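Long-range contact in glutamyl endopeptidase (Staphylococcus epidermidis, PDB 6TYA), which probably cleaves peptide bonds on the carbonyl side of glutamate, as a secreted serine endopeptidase made as a zymogen: residues E157-D162 against N194-I199. The protein carries 2 engineered substitutions. Numbering follows the deposited sequence.
Sequences EELRYD and NSSVYI
Leu159 and Ser196 sit opposite each other as a hydrogen-bonded pair at the middle of an antiparallel strand pairing. Leu159 O takes two donors from the one serine: Ser196 N at 2.7 Å, nearly along the C=O axis, and Ser196 OG at 3.0 Å, tilted from the carbonyl plane. With chi1 at 63° the hydroxyl of the buried Ser196 lies between backbone N and carbonyl carbon, turned back to the partner strand, where Leu159 O gives it an acceptor. That face is the tight side. The Tyr161 ring lies across the 194-198 strand, its chi1 of 27° well short of a staggered position: its CE1 lies 3.5 Å from Asn194 CB, Asn194 O sits over one ring face toward the rim, and Tyr161 OH lies 3.3 Å from Ser196 CB and hydrogen-bonds to His185. At the other end Leu159 CD1 meets Tyr198 CD1 at 3.6 Å, where Tyr198 N bonds to Glu157 O.

The face of Arg160 and Ser195 is looser. Here Glu158, bent at chi2, brings its carboxylate alongside, and Arg160 NE forms a salt bridge with Glu158 OE2, in the guanidinium plane and on the anti lone pair. Glu158 CD lies 4.0 Å from Ser195 CB, and Arg160 CG is about as far from it, while Tyr186 holds the other carboxylate oxygen.

The pairing belongs to the antiparallel sheet of the C-terminal half of this chymotrypsin-like fold. Strand 144-155 flanks 158-161 and strand 181-189 flanks 193-198; Ile130 and Val132 of strand 129-134 touch Tyr161, and the side chain of Val197 comes within about 4 Å of that of Asp94, the predicted charge-relay aspartate.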
loop_
_atom_site.group_PDB
_atom_site.type_symbol
_atom_site.label_atom_id
_atom_site.label_comp_id
_atom_site.label_asym_id
_atom_site.label_seq_id
_atom_site.Cartn_x
_atom_site.Cartn_y
_atom_site.Cartn_z
ATOM N N GLU A 157 8.363 9.200 -11.945
ATOM C CA GLU A 157 7.506 8.299 -11.186
ATOM C C GLU A 157 8.052 7.992 -9.789
ATOM O O GLU A 157 7.705 6.963 -9.204
ATOM C CB GLU A 157 7.278 7.006 -11.969
ATOM C CG GLU A 157 6.617 7.241 -13.311
ATOM C CD GLU A 157 6.585 6.004 -14.201
ATOM O OE1 GLU A 157 5.940 6.072 -15.274
ATOM O OE2 GLU A 157 7.187 4.983 -13.804
ATOM N N GLU A 158 8.877 8.868 -9.231
ATOM C CA GLU A 158 9.481 8.639 -7.928
ATOM C C GLU A 158 9.151 9.787 -6.997
ATOM O O GLU A 158 9.298 10.956 -7.370
ATOM C CB GLU A 158 10.999 8.499 -8.033
ATOM C CG GLU A 158 11.677 8.378 -6.674
ATOM C CD GLU A 158 12.651 7.220 -6.606
ATOM O OE1 GLU A 158 12.262 6.094 -7.001
ATOM O OE2 GLU A 158 13.811 7.440 -6.176
ATOM N N LEU A 159 8.703 9.449 -5.794
ATOM C CA LEU A 159 8.543 10.416 -4.722
ATOM C C LEU A 159 9.296 9.896 -3.505
ATOM O O LEU A 159 9.083 8.754 -3.082
ATOM C CB LEU A 159 7.063 10.654 -4.390
ATOM C CG LEU A 159 6.828 11.806 -3.399
ATOM C CD1 LEU A 159 5.542 12.557 -3.689
ATOM C CD2 LEU A 159 6.806 11.306 -1.965
ATOM N N ARG A 160 10.163 10.735 -2.937
ATOM C CA ARG A 160 10.987 10.346 -1.802
ATOM C C ARG A 160 10.629 11.165 -0.567
ATOM O O ARG A 160 10.141 12.295 -0.671
ATOM C CB ARG A 160 12.471 10.521 -2.126
ATOM C CG ARG A 160 12.892 9.789 -3.379
ATOM C CD ARG A 160 14.324 10.138 -3.768
ATOM N NE ARG A 160 14.690 9.521 -5.044
ATOM C CZ ARG A 160 15.762 9.858 -5.754
ATOM N NH1 ARG A 160 16.571 10.815 -5.311
ATOM N NH2 ARG A 160 16.016 9.253 -6.904
ATOM N N TYR A 161 10.908 10.598 0.606
ATOM C CA TYR A 161 10.573 11.237 1.874
ATOM C C TYR A 161 11.594 10.848 2.934
ATOM O O TYR A 161 12.384 9.915 2.755
ATOM C CB TYR A 161 9.158 10.863 2.357
ATOM C CG TYR A 161 8.672 9.525 1.868
ATOM C CD1 TYR A 161 9.107 8.340 2.454
ATOM C CD2 TYR A 161 7.748 9.446 0.832
ATOM C CE1 TYR A 161 8.647 7.108 1.991
ATOM C CE2 TYR A 161 7.282 8.228 0.368
ATOM C CZ TYR A 161 7.735 7.066 0.944
ATOM O OH TYR A 161 7.264 5.871 0.463
ATOM N N ASP A 162 11.537 11.557 4.069
ATOM C CA ASP A 162 12.495 11.405 5.159
ATOM C C ASP A 162 11.986 10.548 6.320
ATOM O O ASP A 162 12.680 10.438 7.340
ATOM C CB ASP A 162 12.914 12.787 5.692
ATOM C CG ASP A 162 11.761 13.552 6.342
ATOM O OD1 ASP A 162 10.740 12.938 6.735
ATOM O OD2 ASP A 162 11.877 14.788 6.464
ATOM N N ASN A 194 13.569 7.203 1.924
ATOM C CA ASN A 194 12.691 6.147 1.457
ATOM C C ASN A 194 11.920 6.661 0.247
ATOM O O ASN A 194 11.839 7.869 0.004
ATOM C CB ASN A 194 11.765 5.675 2.585
ATOM C CG ASN A 194 12.506 4.803 3.612
ATOM O OD1 ASN A 194 13.257 3.908 3.241
ATOM N ND2 ASN A 194 12.320 5.087 4.887
ATOM N N SER A 195 11.389 5.735 -0.544
ATOM C CA SER A 195 10.890 6.111 -1.856
ATOM C C SER A 195 9.600 5.369 -2.180
ATOM O O SER A 195 9.354 4.251 -1.707
ATOM C CB SER A 195 11.951 5.867 -2.940
ATOM O OG SER A 195 12.375 4.517 -2.925
ATOM N N SER A 196 8.772 6.026 -2.983
ATOM C CA SER A 196 7.498 5.499 -3.415
ATOM C C SER A 196 7.369 5.665 -4.919
ATOM O O SER A 196 8.057 6.483 -5.539
ATOM C CB SER A 196 6.342 6.231 -2.717
ATOM O OG SER A 196 6.347 7.609 -3.070
ATOM N N VAL A 197 6.479 4.867 -5.506
ATOM C CA VAL A 197 6.006 5.141 -6.857
ATOM C C VAL A 197 5.072 6.345 -6.793
ATOM O O VAL A 197 4.054 6.319 -6.089
ATOM C CB VAL A 197 5.293 3.924 -7.455
ATOM C CG1 VAL A 197 4.800 4.248 -8.854
ATOM C CG2 VAL A 197 6.218 2.683 -7.460
ATOM N N TYR A 198 5.427 7.408 -7.511
ATOM C CA TYR A 198 4.646 8.636 -7.541
ATOM C C TYR A 198 3.496 8.486 -8.533
ATOM O O TYR A 198 3.715 8.118 -9.689
ATOM C CB TYR A 198 5.558 9.802 -7.933
ATOM C CG TYR A 198 4.910 11.171 -7.916
ATOM C CD1 TYR A 198 4.158 11.593 -6.825
ATOM C CD2 TYR A 198 5.093 12.059 -8.971
ATOM C CE1 TYR A 198 3.576 12.846 -6.799
ATOM C CE2 TYR A 198 4.513 13.318 -8.954
ATOM C CZ TYR A 198 3.752 13.708 -7.862
ATOM O OH TYR A 198 3.171 14.966 -7.833
ATOM N N ILE A 199 2.274 8.765 -8.097
ATOM C CA ILE A 199 1.090 8.533 -8.949
ATOM C C ILE A 199 0.909 9.790 -9.798
ATOM O O ILE A 199 0.039 10.635 -9.563
ATOM C CB ILE A 199 -0.155 8.174 -8.134
ATOM C CG1 ILE A 199 0.109 6.924 -7.290
ATOM C CG2 ILE A 199 -1.337 7.939 -9.059
ATOM C CD1 ILE A 199 -1.041 6.552 -6.380
#